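Local coordinates for protein O-methyltransferase (Burkholderia thailandensis, PDB 3MCZ) that probably transfers a methyl group from S-adenosylmethionine to an oxygen atom of a substrate not yet identified, working as a dimer, at residues A39-H42 with Y43-D47; D109-G112 with P113-H117; T55-P59 with A60-A64; H78-A82 with L83-T87. One frame throughout, in Å; residues are numbered along the deposited sequence.

Contact 1 (A39-H42 with Y43-D47); sequences AILH and YAVAD
The C-terminal half of helix 35-46, in the N-terminal dimerisation domain, holds this contact, where L41 and V45 meet one turn apart. CD1 of L41 lies 3.8 Å from CG2 of V45, the two side chains slanting across each other. L41 has CG anti to its amide nitrogen (chi1 -178°) and beside its carbonyl carbon, which brings a branch forward along the helix to V45 even though the side chain sets out away from it. V45 also packs CG2 against its acceptor, 3.3 Å from O of L41. Four successive i to i+4 bonds hold the turn: Y43 N to A39 O and A46 N to H42 O, both 2.9 Å, and A44 N to I40 O and V45 N to L41 O, both 3.1 Å. Around the helix the faces go to different partners. L41 and V45 pack on L103 of helix 97-103, and I40 on L83, while NE2 of H42 hydrogen-bonds to O of S32 in the second subunit. At the C-terminal end D47 makes a salt bridge to R133 of that subunit. A largely buried alpha-helix, packed against its own domain and a partner chain, is in keeping with the winged-helix-like dimerisation domain of plant-type O-methyltransferases.

Contact 2 (D109-G112 with P113-H117); sequences DYIG and PIVEH
I111 and V115 mesh where the loop after helix 97-103 turns into helix 112-119. The end of I111, CD1, rests 3.8 Å from CG2 of V115, the two side chains slanting past each other, and CB of I111 receives the methyl CD1 of I114 at 4.1 Å. The bump of I111 thus sits against both branched residues of the first turn. Its chi1 of 67° places CG1 between backbone N and carbonyl carbon, swinging CD1 round to V115. Elsewhere Y110 lays its ring over the backbone: N of G112 stands 3.5 Å above the ring plane, over its centre, in the flat spot that a glycine provides. CD of P113 approaches the same ring obliquely, 4.3 Å from CD2 of Y110. I111 is the N-cap; its O takes the amide of V115 at 3.2 Å, nearly straight (172°), and a weak bond from I114 N. O of G112 accepts from E116 N at 2.8 Å. Helix 150-172 backs this turn, with L163 against I114 and R151 paired with E116. Helix 97-103 meets I111 through L103, helix 35-46 meets V115 through H42, and V25 and V29 of the second subunit pack on I111 and I114.

Contact 3 (T55-P59 with A60-A64); sequences TGRTP and AEVAA
A63 N gives to O of P59 at 2.8 Å in the first turn of helix 59-66, and V62 N gives to O of T58. OE1 of E61 reaches back over this helix start and takes the amide of T58 at 2.9 Å, an almost straight bond with an N-H...O angle of 169°. The donor comes to the anti side of the carboxylate and stands 26° out of its plane. The same oxygen lies close over the backbone before the helix, 3.4 Å from CA of R57. In return OG1 of T58 accepts the amide of E61 at 3.1 Å. The hydroxyl can do this because chi1 of 65° sets OG1 between the backbone N and the carbonyl carbon, facing the first turn; CG2 is left beside the backbone N, 3.9 Å from OE1. The E61 chain is extended beyond CG, and CG passes OG1 at 3.3 Å as the two side chains run at a slant to each other. On the apolar side CG2 of V62 lies 3.8 Å from CB of R57. The guanidinium of R57 is directed elsewhere, its NE bonding to O of L52; its NH2 is 5.5 Å from OE1 of E61, not in contact, so any attraction between the opposite charges is probably weak. P59 and V62 settle on L77 of helix 70-82, which joins this helix start to the rest of the dimerisation domain. Reciprocal bonds between the N-cap residue and the residue three further on define the capping box, with T58 as N-cap and E61 as its partner.

Contact 4 (H78-A82 with L83-T87); sequences HALAA and LGLLT
L80 collects three leucines around its side chain as helix 70-82 ends and the chain folds back. L80, L83, L85 and L86 all take the same conformation: each CG stands beside its own backbone N, opposite the carbonyl carbon, and each chain continues extended at chi2. In L80 (chi1 -68°) this sends the two methyls off the side of the helix, CD2 lying 4.0 Å from CD1 of L85. L86, with chi1 -63°, lays CD1 over the base of L80, 3.7 Å from its CB. The L83 side chain folds against the last turn, CG 3.5 Å from O of A79, and only brushes L80. The reversal is a Schellman motif: G84 adopts a positive phi of 90°, its amide bonds to O of A81 at 2.9 Å from well above that carbonyl plane, and the amide of L85 reaches O of L80 at 3.0 Å. A second, weak bond to O of L80 comes from L86 N. Strand 86-89, one arm of the beta-hairpin with 92-95, thereby starts against the helix, and CA of A81 makes a C-H...O contact with O of L86 at 3.3 Å. Beyond the segments, L80 packs on L49 and L85 on F50 of helix 49-52, F93 of the hairpin's other strand lies against A81 and L86, and A79 and A82 face L305 and A301 of the second subunit.

How the contacts relate
Contact 1 is the hub. On one flank it meets contact 4, with CG2 of I40 3.8 Å from CD2 of L80; towards helix 112-119 it meets contact 2, with CG1 of V45 3.8 Å from CG1 of V115. Contacts 2 and 4 do not touch, their nearest atoms about 9 Å apart. Contact 3 lies furthest out, its centre about 36 Å from the centre of the chain, and stays about 6 Å from contact 4 at the nearest atoms, joined to it through helix 70-82, which carries residues 78-82. Contacts 1, 2 and 4 all touch the second subunit, whereas contact 3 does not. None of the four lies on the seven-stranded Rossmann-like sheet, where this family normally binds S-adenosylmethionine.

Contact 1 (A39-H42 with Y43-D47)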
# COMPACT_ATOMS: atom_id res chain seq x y z
N ALA A 39 -0.38 2.02 5.83
CA ALA A 39 0.33 2.15 7.11
C ALA A 39 -0.32 3.20 8.02
O ALA A 39 -0.41 3.00 9.22
CB ALA A 39 1.77 2.49 6.87
N ILE A 40 -0.79 4.30 7.43
CA ILE A 40 -1.47 5.37 8.20
C ILE A 40 -2.75 4.82 8.87
O ILE A 40 -2.97 5.02 10.07
CB ILE A 40 -1.82 6.54 7.28
CG1 ILE A 40 -0.55 7.19 6.77
CG2 ILE A 40 -2.78 7.56 7.99
CD1 ILE A 40 -0.81 8.14 5.57
N LEU A 41 -3.59 4.14 8.09
CA LEU A 41 -4.77 3.54 8.64
C LEU A 41 -4.46 2.47 9.66
O LEU A 41 -5.13 2.39 10.69
CB LEU A 41 -5.64 2.95 7.53
CG LEU A 41 -6.96 2.31 7.97
CD1 LEU A 41 -7.86 3.25 8.82
CD2 LEU A 41 -7.71 1.73 6.72
N HIS A 42 -3.47 1.63 9.36
CA HIS A 42 -3.07 0.60 10.28
C HIS A 42 -2.70 1.22 11.61
O HIS A 42 -3.12 0.71 12.67
CB HIS A 42 -1.90 -0.27 9.77
CG HIS A 42 -2.18 -1.03 8.50
ND1 HIS A 42 -1.16 -1.49 7.70
CD2 HIS A 42 -3.33 -1.34 7.85
CE1 HIS A 42 -1.66 -2.08 6.63
NE2 HIS A 42 -2.98 -1.97 6.68
N TYR A 43 -1.93 2.30 11.58
CA TYR A 43 -1.49 2.96 12.82
C TYR A 43 -2.69 3.50 13.63
O TYR A 43 -2.79 3.26 14.85
CB TYR A 43 -0.45 4.10 12.55
CG TYR A 43 -0.27 4.86 13.80
CD1 TYR A 43 0.34 4.26 14.89
CD2 TYR A 43 -0.88 6.09 13.99
CE1 TYR A 43 0.41 4.88 16.08
CE2 TYR A 43 -0.80 6.72 15.20
CZ TYR A 43 -0.15 6.11 16.24
OH TYR A 43 -0.09 6.70 17.46
N ALA A 44 -3.61 4.21 12.95
CA ALA A 44 -4.72 4.87 13.62
C ALA A 44 -5.60 3.82 14.32
O ALA A 44 -6.07 4.03 15.44
CB ALA A 44 -5.54 5.70 12.64
N VAL A 45 -5.76 2.69 13.66
CA VAL A 45 -6.58 1.59 14.16
C VAL A 45 -5.88 0.91 15.34
O VAL A 45 -6.54 0.67 16.38
CB VAL A 45 -6.91 0.59 13.04
CG1 VAL A 45 -7.56 -0.69 13.60
CG2 VAL A 45 -7.86 1.24 12.04
N ALA A 46 -4.57 0.64 15.20
CA ALA A 46 -3.79 -0.08 16.24
C ALA A 46 -3.71 0.66 17.54
O ALA A 46 -3.78 0.04 18.62
CB ALA A 46 -2.38 -0.39 15.76
N ASP A 47 -3.52 1.97 17.46
CA ASP A 47 -3.41 2.81 18.65
C ASP A 47 -4.80 3.27 19.12
O ASP A 47 -4.91 4.03 20.07
CB ASP A 47 -2.52 4.03 18.36
CG ASP A 47 -1.39 4.22 19.40
OD1 ASP A 47 -1.31 3.42 20.37
OD2 ASP A 47 -0.59 5.18 19.28

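Contact 2 (D109-G112 with P113-H117)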
# COMPACT_ATOMS: atom_id res chain seq x y z
N ASP A 109 -20.20 -2.81 13.97
CA ASP A 109 -19.68 -2.97 12.62
C ASP A 109 -18.17 -2.78 12.55
O ASP A 109 -17.62 -2.73 11.46
CB ASP A 109 -20.34 -1.96 11.68
CG ASP A 109 -21.81 -2.22 11.47
OD1 ASP A 109 -22.23 -3.40 11.48
OD2 ASP A 109 -22.55 -1.22 11.26
N TYR A 110 -17.51 -2.71 13.69
CA TYR A 110 -16.07 -2.48 13.76
C TYR A 110 -15.29 -3.45 12.88
O TYR A 110 -15.48 -4.65 12.99
CB TYR A 110 -15.62 -2.65 15.20
CG TYR A 110 -14.18 -2.39 15.54
CD1 TYR A 110 -13.52 -1.23 15.12
CD2 TYR A 110 -13.48 -3.27 16.36
CE1 TYR A 110 -12.19 -0.99 15.49
CE2 TYR A 110 -12.19 -3.05 16.73
CZ TYR A 110 -11.54 -1.91 16.30
OH TYR A 110 -10.22 -1.70 16.69
N ILE A 111 -14.41 -2.94 12.02
CA ILE A 111 -13.58 -3.82 11.15
C ILE A 111 -12.15 -4.00 11.70
O ILE A 111 -11.24 -4.37 10.98
CB ILE A 111 -13.55 -3.35 9.70
CG1 ILE A 111 -12.81 -2.01 9.59
CG2 ILE A 111 -14.97 -3.23 9.13
CD1 ILE A 111 -12.32 -1.69 8.21
N GLY A 112 -11.96 -3.77 12.99
CA GLY A 112 -10.62 -3.92 13.58
C GLY A 112 -9.91 -5.20 13.16
O GLY A 112 -8.76 -5.17 12.71
N PRO A 113 -10.58 -6.35 13.34
CA PRO A 113 -9.90 -7.62 13.04
C PRO A 113 -9.36 -7.73 11.61
O PRO A 113 -8.29 -8.30 11.40
CB PRO A 113 -10.98 -8.67 13.33
CG PRO A 113 -11.80 -8.00 14.47
CD PRO A 113 -11.83 -6.55 14.09
N ILE A 114 -10.11 -7.20 10.64
CA ILE A 114 -9.70 -7.20 9.24
C ILE A 114 -8.43 -6.35 9.11
O ILE A 114 -7.43 -6.80 8.51
CB ILE A 114 -10.83 -6.61 8.32
CG1 ILE A 114 -12.09 -7.50 8.34
CG2 ILE A 114 -10.32 -6.39 6.85
CD1 ILE A 114 -13.32 -6.88 7.64
N VAL A 115 -8.46 -5.12 9.65
CA VAL A 115 -7.31 -4.23 9.57
C VAL A 115 -6.07 -4.84 10.24
O VAL A 115 -4.97 -4.83 9.67
CB VAL A 115 -7.63 -2.82 10.15
CG1 VAL A 115 -6.38 -1.97 10.21
CG2 VAL A 115 -8.70 -2.17 9.28
N GLU A 116 -6.28 -5.47 11.39
CA GLU A 116 -5.20 -6.08 12.16
C GLU A 116 -4.59 -7.27 11.42
O GLU A 116 -3.37 -7.44 11.39
CB GLU A 116 -5.72 -6.56 13.49
CG GLU A 116 -4.66 -7.27 14.31
CD GLU A 116 -5.15 -7.60 15.71
OE1 GLU A 116 -6.37 -7.71 15.92
OE2 GLU A 116 -4.29 -7.72 16.59
N HIS A 117 -5.45 -8.07 10.80
CA HIS A 117 -4.99 -9.20 10.03
C HIS A 117 -4.10 -8.67 8.89
O HIS A 117 -3.04 -9.23 8.59
CB HIS A 117 -6.16 -9.99 9.42
CG HIS A 117 -5.71 -11.00 8.42
ND1 HIS A 117 -4.84 -12.02 8.76
CD2 HIS A 117 -5.95 -11.14 7.09
CE1 HIS A 117 -4.57 -12.74 7.68
NE2 HIS A 117 -5.24 -12.24 6.66

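Contact 3 (T55-P59 with A60-A64)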
# COMPACT_ATOMS: atom_id res chain seq x y z
N THR A 55 -15.63 12.02 20.32
CA THR A 55 -16.01 13.41 20.50
C THR A 55 -14.85 14.33 20.07
O THR A 55 -13.70 13.89 19.95
CB THR A 55 -16.50 13.67 21.93
OG1 THR A 55 -16.98 15.00 22.01
CG2 THR A 55 -15.39 13.43 22.96
N GLY A 56 -15.17 15.58 19.80
CA GLY A 56 -14.19 16.50 19.25
C GLY A 56 -12.95 16.67 20.13
O GLY A 56 -13.06 16.89 21.33
N ARG A 57 -11.77 16.60 19.52
CA ARG A 57 -10.53 16.84 20.24
C ARG A 57 -9.61 17.77 19.46
O ARG A 57 -9.48 17.63 18.22
CB ARG A 57 -9.78 15.54 20.48
CG ARG A 57 -10.60 14.42 21.05
CD ARG A 57 -10.96 14.61 22.52
NE ARG A 57 -11.58 13.38 23.00
CZ ARG A 57 -11.94 13.14 24.26
NH1 ARG A 57 -12.51 11.97 24.55
NH2 ARG A 57 -11.76 14.03 25.22
N THR A 58 -8.90 18.63 20.19
CA THR A 58 -7.82 19.45 19.61
C THR A 58 -6.54 18.61 19.51
O THR A 58 -6.42 17.60 20.21
CB THR A 58 -7.48 20.69 20.45
OG1 THR A 58 -6.95 20.29 21.73
CG2 THR A 58 -8.70 21.57 20.63
N PRO A 59 -5.59 19.03 18.66
CA PRO A 59 -4.29 18.33 18.65
C PRO A 59 -3.60 18.32 20.02
O PRO A 59 -2.99 17.31 20.37
CB PRO A 59 -3.47 19.09 17.62
CG PRO A 59 -4.48 19.74 16.72
CD PRO A 59 -5.70 20.01 17.57
N ALA A 60 -3.71 19.41 20.79
CA ALA A 60 -3.21 19.43 22.17
C ALA A 60 -3.79 18.31 23.02
O ALA A 60 -3.06 17.67 23.78
CB ALA A 60 -3.47 20.76 22.85
N GLU A 61 -5.11 18.09 22.92
CA GLU A 61 -5.79 17.05 23.70
C GLU A 61 -5.40 15.65 23.23
O GLU A 61 -5.12 14.78 24.06
CB GLU A 61 -7.30 17.23 23.62
CG GLU A 61 -7.77 18.47 24.39
CD GLU A 61 -9.21 18.88 24.09
OE1 GLU A 61 -9.72 18.63 22.98
OE2 GLU A 61 -9.82 19.49 24.99
N VAL A 62 -5.38 15.43 21.92
CA VAL A 62 -4.91 14.15 21.39
C VAL A 62 -3.48 13.87 21.86
O VAL A 62 -3.18 12.74 22.28
CB VAL A 62 -4.98 14.13 19.83
CG1 VAL A 62 -4.26 12.95 19.27
CG2 VAL A 62 -6.43 14.14 19.38
N ALA A 63 -2.61 14.88 21.78
CA ALA A 63 -1.19 14.74 22.12
C ALA A 63 -1.00 14.44 23.59
O ALA A 63 -0.19 13.59 23.94
CB ALA A 63 -0.41 16.01 21.74
N ALA A 64 -1.77 15.12 24.43
CA ALA A 64 -1.70 14.89 25.88
C ALA A 64 -2.11 13.45 26.21
O ALA A 64 -1.46 12.79 27.01
CB ALA A 64 -2.55 15.87 26.63

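Contact 4 (H78-A82 with L83-T87)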
# COMPACT_ATOMS: atom_id res chain seq x y z
N HIS A 78 -4.60 16.23 10.61
CA HIS A 78 -4.87 16.83 9.31
C HIS A 78 -4.88 15.84 8.17
O HIS A 78 -5.78 15.86 7.34
CB HIS A 78 -3.92 18.02 9.05
CG HIS A 78 -4.24 19.22 9.89
ND1 HIS A 78 -3.33 19.79 10.76
CD2 HIS A 78 -5.36 19.97 9.99
CE1 HIS A 78 -3.88 20.83 11.36
NE2 HIS A 78 -5.12 20.95 10.92
N ALA A 79 -3.93 14.91 8.13
CA ALA A 79 -3.92 13.90 7.10
C ALA A 79 -5.13 12.95 7.20
O ALA A 79 -5.71 12.56 6.17
CB ALA A 79 -2.58 13.08 7.14
N LEU A 80 -5.53 12.60 8.43
CA LEU A 80 -6.73 11.78 8.65
C LEU A 80 -8.02 12.50 8.23
O LEU A 80 -8.91 11.89 7.64
CB LEU A 80 -6.82 11.35 10.10
CG LEU A 80 -5.73 10.37 10.54
CD1 LEU A 80 -5.84 10.09 12.05
CD2 LEU A 80 -5.85 9.02 9.72
N ALA A 81 -8.08 13.80 8.47
CA ALA A 81 -9.21 14.61 8.03
C ALA A 81 -9.29 14.63 6.49
O ALA A 81 -10.36 14.41 5.88
CB ALA A 81 -9.10 16.01 8.60
N ALA A 82 -8.15 14.86 5.86
CA ALA A 82 -8.04 14.86 4.41
C ALA A 82 -8.45 13.53 3.80
O ALA A 82 -8.99 13.52 2.70
CB ALA A 82 -6.60 15.24 3.96
N LEU A 83 -8.15 12.43 4.48
CA LEU A 83 -8.61 11.09 4.06
C LEU A 83 -10.13 10.85 4.18
O LEU A 83 -10.64 9.88 3.61
CB LEU A 83 -7.82 10.00 4.81
CG LEU A 83 -6.40 9.70 4.32
CD1 LEU A 83 -5.64 8.80 5.27
CD2 LEU A 83 -6.41 9.07 2.91
N GLY A 84 -10.84 11.71 4.90
CA GLY A 84 -12.29 11.54 5.14
C GLY A 84 -12.58 10.74 6.40
O GLY A 84 -13.71 10.26 6.61
N LEU A 85 -11.57 10.60 7.26
CA LEU A 85 -11.73 9.85 8.50
C LEU A 85 -12.07 10.73 9.68
O LEU A 85 -12.61 10.23 10.67
CB LEU A 85 -10.47 9.03 8.78
CG LEU A 85 -10.16 7.99 7.69
CD1 LEU A 85 -8.88 7.15 8.00
CD2 LEU A 85 -11.37 7.09 7.45
N LEU A 86 -11.77 12.03 9.57
CA LEU A 86 -12.10 13.00 10.59
C LEU A 86 -12.67 14.25 9.95
O LEU A 86 -12.47 14.50 8.76
CB LEU A 86 -10.86 13.39 11.39
CG LEU A 86 -10.16 12.30 12.20
CD1 LEU A 86 -8.87 12.83 12.77
CD2 LEU A 86 -11.08 11.80 13.30
N THR A 87 -13.41 15.00 10.76
CA THR A 87 -13.95 16.30 10.38
C THR A 87 -13.30 17.31 11.30
O THR A 87 -13.37 17.16 12.53
CB THR A 87 -15.50 16.35 10.54
OG1 THR A 87 -16.12 15.55 9.52
CG2 THR A 87 -16.06 17.75 10.42
O HOH W 1 -13.34 14.74 6.50